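Local coordinates for five-membered-cyclitol-phosphate synthase (Streptomyces citricolor, PDB 6K96), which belongs to the myo-inositol-1-phosphate synthase family, binding NAD in a protein built from a Rossmann-type parallel sheet and a second, mixed sheet, at residues 192-197 with 268-273; 45-50 with 346-351. All coordinates share one frame; numbering follows the deposited sequence.

Contact 1 (192-197 with 268-273); sequences VVHRAL and AMLNIE
Val193, His194 and Leu197 of helix 190-203 pack onto Leu270 and Ile272 of strand 265-275 in a buried helix-on-sheet contact on one face of the mixed sheet. The two segments run almost parallel, 14° apart, with axes 10.1 Å from each other, and no hydrogen bond joins them. Leu270 holds the middle. Its CG stands between the backbone N and the carbonyl carbon (chi1 71°), and its two methyls part: CD2 comes to 3.8 Å from CA of His194, close to its CB as well, the two side chains crossing at a slant, while CD1 meets CD1 of Leu197 at 4.3 Å. CG1 of Val193 touches the same CD2 more loosely. Two residues along, the CD1 end of Ile272 presses on CB of Leu197 at 3.6 Å, whereas its CG1 is 4.2 Å from NE2 of His194. Leu270 and Ile272 point to the helix from the same face of the strand. This is the layered alpha/beta build of the part that, as in relatives, carries the mixed sheet and the subunit contacts: the chain leaves helix 190-203 for strand 207-217, which pairs antiparallel with 265-275. His194 reaches over to that neighbouring strand, CG anti to the backbone N (chi1 -167°). Its ND1 pairs with Gln213 and its NE2 with Ser211, bonds that fix both the position and the rotation of a buried ring. Asn271 points from the opposite face of the strand, where Met269 meets Met269 of the third subunit, and the helix in turn packs Val193 and Leu197 against Leu197 and Val193 of the second subunit.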
ATOM      1  N   VAL B 192       4.519 -15.763  -9.147  1.00 32.33           N
ATOM      2  CA  VAL B 192       3.309 -15.950  -9.986  1.00 32.19           C
ATOM      3  C   VAL B 192       2.468 -14.672  -9.908  1.00 29.77           C
ATOM      4  O   VAL B 192       1.967 -14.278 -10.948  1.00 29.78           O
ATOM      5  CB  VAL B 192       2.518 -17.213  -9.605  1.00 34.74           C
ATOM      6  CG1 VAL B 192       1.830 -17.098  -8.230  1.00 35.79           C
ATOM      7  CG2 VAL B 192       1.489 -17.511 -10.683  1.00 35.85           C
ATOM      8  N   VAL B 193       2.379 -13.995  -8.771  1.00 27.66           N
ATOM      9  CA  VAL B 193       1.654 -12.693  -8.715  1.00 27.28           C
ATOM     10  C   VAL B 193       2.386 -11.673  -9.571  1.00 26.78           C
ATOM     11  O   VAL B 193       1.756 -11.022 -10.354  1.00 26.54           O
ATOM     12  CB  VAL B 193       1.458 -12.096  -7.312  1.00 27.19           C
ATOM     13  CG1 VAL B 193       0.720 -10.773  -7.408  1.00 27.43           C
ATOM     14  CG2 VAL B 193       0.749 -13.038  -6.377  1.00 27.35           C
ATOM     15  N   HIS B 194       3.686 -11.493  -9.383  1.00 26.93           N
ATOM     16  CA  HIS B 194       4.429 -10.458 -10.152  1.00 27.00           C
ATOM     17  C   HIS B 194       4.243 -10.714 -11.653  1.00 27.66           C
ATOM     18  O   HIS B 194       3.945  -9.779 -12.422  1.00 27.06           O
ATOM     19  CB  HIS B 194       5.896 -10.453  -9.741  1.00 26.63           C
ATOM     20  CG  HIS B 194       6.646  -9.266 -10.217  1.00 26.53           C
ATOM     21  ND1 HIS B 194       7.870  -8.961  -9.711  1.00 26.57           N
ATOM     22  CD2 HIS B 194       6.327  -8.275 -11.067  1.00 26.68           C
ATOM     23  CE1 HIS B 194       8.283  -7.829 -10.245  1.00 26.73           C
ATOM     24  NE2 HIS B 194       7.363  -7.391 -11.072  1.00 26.94           N
ATOM     25  N   ARG B 195       4.389 -11.978 -12.030  1.00 28.99           N
ATOM     26  CA  ARG B 195       4.420 -12.451 -13.433  1.00 31.12           C
ATOM     27  C   ARG B 195       3.043 -12.215 -14.063  1.00 29.62           C
ATOM     28  O   ARG B 195       3.013 -11.831 -15.208  1.00 28.76           O
ATOM     29  CB  ARG B 195       4.919 -13.913 -13.398  1.00 34.32           C
ATOM     30  CG  ARG B 195       4.845 -14.685 -14.704  1.00 38.27           C
ATOM     31  CD  ARG B 195       5.089 -16.188 -14.484  1.00 42.29           C
ATOM     32  NE  ARG B 195       5.056 -16.839 -15.796  1.00 46.56           N
ATOM     33  CZ  ARG B 195       6.086 -17.443 -16.415  1.00 51.24           C
ATOM     34  NH1 ARG B 195       7.263 -17.579 -15.822  1.00 51.87           N
ATOM     35  NH2 ARG B 195       5.921 -17.945 -17.632  1.00 53.04           N
ATOM     36  N   ALA B 196       1.963 -12.506 -13.327  1.00 28.82           N
ATOM     37  CA  ALA B 196       0.578 -12.359 -13.803  1.00 28.97           C
ATOM     38  C   ALA B 196       0.337 -10.882 -14.132  1.00 28.74           C
ATOM     39  O   ALA B 196      -0.298 -10.603 -15.183  1.00 29.72           O
ATOM     40  CB  ALA B 196      -0.407 -12.854 -12.768  1.00 29.42           C
ATOM     41  N   LEU B 197       0.803  -9.975 -13.277  1.00 27.45           N
ATOM     42  CA  LEU B 197       0.553  -8.529 -13.441  1.00 27.41           C
ATOM     43  C   LEU B 197       1.348  -8.048 -14.631  1.00 27.79           C
ATOM     44  O   LEU B 197       0.818  -7.224 -15.392  1.00 28.63           O
ATOM     45  CB  LEU B 197       0.876  -7.747 -12.160  1.00 26.87           C
ATOM     46  CG  LEU B 197      -0.147  -7.968 -11.043  1.00 26.73           C
ATOM     47  CD1 LEU B 197       0.256  -7.355  -9.711  1.00 26.54           C
ATOM     48  CD2 LEU B 197      -1.508  -7.472 -11.470  1.00 26.93           C
ATOM     49  N   ALA B 268       5.912  -9.741   0.573  1.00 27.78           N
ATOM     50  CA  ALA B 268       6.377  -9.355  -0.759  1.00 27.92           C
ATOM     51  C   ALA B 268       5.868  -7.950  -1.040  1.00 28.74           C
ATOM     52  O   ALA B 268       4.878  -7.638  -0.543  1.00 28.76           O
ATOM     53  CB  ALA B 268       5.803 -10.303  -1.729  1.00 27.96           C
ATOM     54  N   MET B 269       6.630  -7.094  -1.678  1.00 30.03           N
ATOM     55  CA  MET B 269       6.186  -5.733  -2.007  1.00 31.51           C
ATOM     56  C   MET B 269       6.542  -5.586  -3.460  1.00 31.08           C
ATOM     57  O   MET B 269       7.654  -6.021  -3.819  1.00 31.74           O
ATOM     58  CB  MET B 269       6.867  -4.658  -1.166  1.00 33.45           C
ATOM     59  CG  MET B 269       5.995  -4.193  -0.040  1.00 36.40           C
ATOM     60  SD  MET B 269       6.832  -4.311   1.568  1.00 41.90           S
ATOM     61  CE  MET B 269       8.395  -3.513   1.244  1.00 40.51           C
ATOM     62  N   LEU B 270       5.610  -5.160  -4.300  1.00 30.10           N
ATOM     63  CA  LEU B 270       6.036  -4.996  -5.696  1.00 30.03           C
ATOM     64  C   LEU B 270       5.526  -3.665  -6.224  1.00 29.44           C
ATOM     65  O   LEU B 270       4.704  -3.020  -5.549  1.00 29.48           O
ATOM     66  CB  LEU B 270       5.738  -6.258  -6.511  1.00 30.35           C
ATOM     67  CG  LEU B 270       4.303  -6.584  -6.821  1.00 30.93           C
ATOM     68  CD1 LEU B 270       3.844  -5.676  -7.957  1.00 31.35           C
ATOM     69  CD2 LEU B 270       4.137  -8.073  -7.168  1.00 30.70           C
ATOM     70  N   ASN B 271       6.278  -3.176  -7.198  1.00 28.95           N
ATOM     71  CA  ASN B 271       6.034  -1.914  -7.926  1.00 28.25           C
ATOM     72  C   ASN B 271       6.117  -2.240  -9.407  1.00 27.67           C
ATOM     73  O   ASN B 271       7.052  -2.967  -9.786  1.00 27.27           O
ATOM     74  CB  ASN B 271       7.049  -0.821  -7.608  1.00 28.19           C
ATOM     75  CG  ASN B 271       6.649   0.474  -8.272  1.00 28.34           C
ATOM     76  OD1 ASN B 271       7.276   0.915  -9.227  1.00 28.37           O
ATOM     77  ND2 ASN B 271       5.533   1.034  -7.834  1.00 27.86           N
ATOM     78  N   ILE B 272       5.141  -1.775 -10.173  1.00 27.29           N
ATOM     79  CA  ILE B 272       5.159  -1.833 -11.658  1.00 27.39           C
ATOM     80  C   ILE B 272       4.797  -0.460 -12.160  1.00 27.77           C
ATOM     81  O   ILE B 272       3.883   0.088 -11.636  1.00 27.61           O
ATOM     82  CB  ILE B 272       4.220  -2.894 -12.244  1.00 26.95           C
ATOM     83  CG1 ILE B 272       4.569  -4.298 -11.763  1.00 26.34           C
ATOM     84  CG2 ILE B 272       4.208  -2.752 -13.760  1.00 27.13           C
ATOM     85  CD1 ILE B 272       3.396  -5.201 -11.755  1.00 26.31           C
ATOM     86  N   GLU B 273       5.583   0.055 -13.093  1.00 28.80           N
ATOM     87  CA  GLU B 273       5.448   1.410 -13.652  1.00 29.74           C
ATOM     88  C   GLU B 273       5.309   1.213 -15.139  1.00 29.39           C
ATOM     89  O   GLU B 273       6.306   1.023 -15.790  1.00 29.36           O
ATOM     90  CB  GLU B 273       6.655   2.289 -13.307  1.00 31.12           C
ATOM     91  CG  GLU B 273       6.764   2.623 -11.825  1.00 32.28           C
ATOM     92  CD  GLU B 273       5.591   3.425 -11.224  1.00 33.99           C
ATOM     93  OE1 GLU B 273       4.880   4.193 -11.970  1.00 33.93           O
ATOM     94  OE2 GLU B 273       5.376   3.277  -9.974  1.00 36.39           O
TER

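Contact 2 (45-50 with 346-351)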
ATOM      1  N   PRO B  45      -9.613 -32.431  -2.954  1.00 44.91           N
ATOM      2  CA  PRO B  45      -9.813 -33.021  -1.636  1.00 43.67           C
ATOM      3  C   PRO B  45      -9.526 -34.517  -1.554  1.00 41.85           C
ATOM      4  O   PRO B  45      -9.476 -35.025  -0.456  1.00 41.89           O
ATOM      5  CB  PRO B  45     -11.311 -32.795  -1.353  1.00 44.83           C
ATOM      6  CG  PRO B  45     -11.771 -31.715  -2.322  1.00 44.92           C
ATOM      7  CD  PRO B  45     -10.856 -31.865  -3.513  1.00 46.33           C
ATOM      8  N   ARG B  46      -9.419 -35.187  -2.691  1.00 40.64           N
ATOM      9  CA  ARG B  46      -8.949 -36.590  -2.728  1.00 41.41           C
ATOM     10  C   ARG B  46      -8.067 -36.820  -3.953  1.00 41.82           C
ATOM     11  O   ARG B  46      -8.316 -36.196  -4.992  1.00 42.78           O
ATOM     12  CB  ARG B  46     -10.130 -37.554  -2.601  1.00 41.76           C
ATOM     13  CG  ARG B  46     -10.216 -38.051  -1.163  1.00 41.85           C
ATOM     14  CD  ARG B  46     -11.539 -38.606  -0.692  1.00 42.86           C
ATOM     15  NE  ARG B  46     -11.769 -38.243   0.700  1.00 42.81           N
ATOM     16  CZ  ARG B  46     -11.083 -38.716   1.740  1.00 42.68           C
ATOM     17  NH1 ARG B  46     -10.109 -39.594   1.567  1.00 42.10           N
ATOM     18  NH2 ARG B  46     -11.398 -38.322   2.968  1.00 42.51           N
ATOM     19  N   ILE B  47      -7.027 -37.627  -3.769  1.00 42.39           N
ATOM     20  CA  ILE B  47      -6.079 -38.090  -4.822  1.00 42.16           C
ATOM     21  C   ILE B  47      -5.872 -39.584  -4.604  1.00 42.71           C
ATOM     22  O   ILE B  47      -5.448 -39.983  -3.498  1.00 42.60           O
ATOM     23  CB  ILE B  47      -4.732 -37.352  -4.766  1.00 41.21           C
ATOM     24  CG1 ILE B  47      -4.913 -35.836  -4.685  1.00 41.34           C
ATOM     25  CG2 ILE B  47      -3.873 -37.756  -5.962  1.00 42.02           C
ATOM     26  CD1 ILE B  47      -3.625 -35.050  -4.441  1.00 40.80           C
ATOM     27  N   GLY B  48      -6.159 -40.386  -5.628  1.00 43.96           N
ATOM     28  CA  GLY B  48      -6.377 -41.831  -5.442  1.00 44.01           C
ATOM     29  C   GLY B  48      -7.006 -42.112  -4.085  1.00 45.04           C
ATOM     30  O   GLY B  48      -6.354 -42.807  -3.309  1.00 44.34           O
ATOM     31  N   GLY B  49      -8.195 -41.519  -3.806  1.00 46.56           N
ATOM     32  CA  GLY B  49      -9.051 -41.744  -2.612  1.00 46.40           C
ATOM     33  C   GLY B  49      -8.393 -41.307  -1.295  1.00 46.14           C
ATOM     34  O   GLY B  49      -9.025 -41.505  -0.232  1.00 45.78           O
ATOM     35  N   ILE B  50      -7.198 -40.705  -1.340  1.00 44.85           N
ATOM     36  CA  ILE B  50      -6.477 -40.210  -0.129  1.00 44.85           C
ATOM     37  C   ILE B  50      -6.906 -38.781   0.148  1.00 44.50           C
ATOM     38  O   ILE B  50      -6.668 -37.917  -0.715  1.00 42.76           O
ATOM     39  CB  ILE B  50      -4.945 -40.227  -0.245  1.00 44.04           C
ATOM     40  CG1 ILE B  50      -4.428 -41.512  -0.883  1.00 43.89           C
ATOM     41  CG2 ILE B  50      -4.377 -39.987   1.144  1.00 43.68           C
ATOM     42  CD1 ILE B  50      -2.990 -41.429  -1.220  1.00 44.17           C
ATOM     43  N   ARG B 346      -6.563 -37.925 -13.495  1.00 44.96           N
ATOM     44  CA  ARG B 346      -7.785 -38.704 -13.858  1.00 48.70           C
ATOM     45  C   ARG B 346      -7.422 -40.198 -13.943  1.00 51.38           C
ATOM     46  O   ARG B 346      -8.143 -41.007 -13.306  1.00 51.90           O
ATOM     47  CB  ARG B 346      -8.347 -38.085 -15.140  1.00 48.81           C
ATOM     48  CG  ARG B 346      -9.636 -38.688 -15.653  1.00 50.29           C
ATOM     49  CD  ARG B 346      -9.875 -38.216 -17.079  1.00 51.07           C
ATOM     50  NE  ARG B 346      -8.762 -38.499 -17.973  1.00 51.36           N
ATOM     51  CZ  ARG B 346      -8.395 -39.720 -18.411  1.00 52.05           C
ATOM     52  NH1 ARG B 346      -9.029 -40.834 -18.045  1.00 51.16           N
ATOM     53  NH2 ARG B 346      -7.359 -39.806 -19.225  1.00 52.43           N
ATOM     54  N   GLN B 347      -6.321 -40.541 -14.643  1.00 53.69           N
ATOM     55  CA  GLN B 347      -5.839 -41.943 -14.753  1.00 56.10           C
ATOM     56  C   GLN B 347      -5.461 -42.456 -13.354  1.00 55.37           C
ATOM     57  O   GLN B 347      -5.841 -43.578 -13.015  1.00 54.66           O
ATOM     58  CB  GLN B 347      -4.709 -42.059 -15.784  1.00 58.77           C
ATOM     59  CG  GLN B 347      -5.191 -41.979 -17.235  1.00 60.29           C
ATOM     60  CD  GLN B 347      -4.074 -42.139 -18.246  1.00 63.16           C
ATOM     61  OE1 GLN B 347      -4.210 -41.742 -19.406  1.00 63.87           O
ATOM     62  NE2 GLN B 347      -2.954 -42.718 -17.820  1.00 62.12           N
ATOM     63  N   LEU B 348      -4.788 -41.645 -12.542  1.00 55.27           N
ATOM     64  CA  LEU B 348      -4.270 -42.095 -11.226  1.00 57.22           C
ATOM     65  C   LEU B 348      -5.436 -42.415 -10.296  1.00 58.30           C
ATOM     66  O   LEU B 348      -5.370 -43.445  -9.581  1.00 58.58           O
ATOM     67  CB  LEU B 348      -3.387 -41.011 -10.601  1.00 57.72           C
ATOM     68  CG  LEU B 348      -2.831 -41.341  -9.222  1.00 58.28           C
ATOM     69  CD1 LEU B 348      -2.101 -42.683  -9.240  1.00 58.88           C
ATOM     70  CD2 LEU B 348      -1.912 -40.221  -8.764  1.00 58.81           C
ATOM     71  N   ASP B 349      -6.440 -41.533 -10.279  1.00 59.83           N
ATOM     72  CA  ASP B 349      -7.655 -41.660  -9.437  1.00 60.92           C
ATOM     73  C   ASP B 349      -8.437 -42.907  -9.882  1.00 59.36           C
ATOM     74  O   ASP B 349      -8.903 -43.693  -9.012  1.00 58.63           O
ATOM     75  CB  ASP B 349      -8.514 -40.389  -9.531  1.00 65.06           C
ATOM     76  CG  ASP B 349      -8.036 -39.209  -8.690  1.00 69.08           C
ATOM     77  OD1 ASP B 349      -7.427 -39.450  -7.617  1.00 71.16           O
ATOM     78  OD2 ASP B 349      -8.261 -38.045  -9.125  1.00 72.26           O
ATOM     79  N   ALA B 350      -8.590 -43.064 -11.198  1.00 57.46           N
ATOM     80  CA  ALA B 350      -9.503 -44.046 -11.812  1.00 57.41           C
ATOM     81  C   ALA B 350      -8.864 -45.448 -11.769  1.00 57.13           C
ATOM     82  O   ALA B 350      -9.627 -46.455 -11.737  1.00 58.98           O
ATOM     83  CB  ALA B 350      -9.877 -43.599 -13.212  1.00 56.92           C
ATOM     84  N   VAL B 351      -7.537 -45.552 -11.753  1.00 54.86           N
ATOM     85  CA  VAL B 351      -6.918 -46.905 -11.697  1.00 54.64           C
ATOM     86  C   VAL B 351      -7.098 -47.357 -10.257  1.00 54.40           C
ATOM     87  O   VAL B 351      -7.566 -48.453 -10.031  1.00 56.17           O
ATOM     88  CB  VAL B 351      -5.455 -46.949 -12.177  1.00 53.26           C
ATOM     89  CG1 VAL B 351      -4.786 -48.247 -11.792  1.00 53.11           C
ATOM     90  CG2 VAL B 351      -5.349 -46.746 -13.679  1.00 52.82           C
TER
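Asp349 of helix 338-353 turns its carboxylate to the tight turn at Gly48. With CG anti to the carbonyl carbon and beside the backbone N (chi1 -79°), OD1 is carried off the helix and meets Gly48 N nearly along its own C-O axis. The N-H...O angle of 139° makes the bond bent, and the modelled N-to-OD1 separation of 2.5 Å is short enough that its exact length is doubtful. The same oxygen lies 3.4 Å from CA of Ile47, so the carboxylate sits against the backbone at the entry to the turn; the CA atoms of Gly48 and Asp349 are the nearest pair, 4.2 Å apart. Beside this polar touch, Leu348 points to the turn and brings its CD2 methyl to 4.2 Å from CG2 of Ile47, an apolar meeting of one branch from each residue. The rest of Ile47 leads away from this helix and rests on Asp302 and Arg305 of helix 292-313. The side chain of Arg46 leads away from the helix: NH1 donates to Gly49 O at 2.8 Å, the oxygen lying in the guanidinium plane while the nitrogen stands above the carbonyl plane. Salt bridges to Glu36 and Asp54 hold the guanidinium as well and would probably balance its charge. Ile47 and Ile50 close the turn by two backbone bonds, Ile47 N to Ile50 O at 3.1 Å and Ile50 N to Ile47 O at 2.9 Å. Gly48 and Gly49 occupy its two corners, both with positive phi. The arrangement is that of a two-residue beta hairpin with a type I' turn, here linking the short, weakly bonded strand 46-47 to 50-51 and met at a corner amide by a carboxylate from the C-terminal helix.

In the fold
The contacts lie in separate parts of the fold, their centres 35 Å apart and their nearest atoms about 19 Å apart, and they share no helix or strand. In sequence, 45-50 comes first, then both segments of contact 1, then 346-351, so contact 2 brings the last modelled helix back to an early hairpin, with both segments of contact 1 between them in sequence. That hairpin leads into strand 55-62 of the parallel Rossmann-type sheet, whereas contact 1 belongs to the mixed sheet, where neighbouring subunits pack. Helix 292-313 bridges the two regions: it follows strand 281-291, the partner of 265-275, and touches Ile47 and Val351 of contact 2.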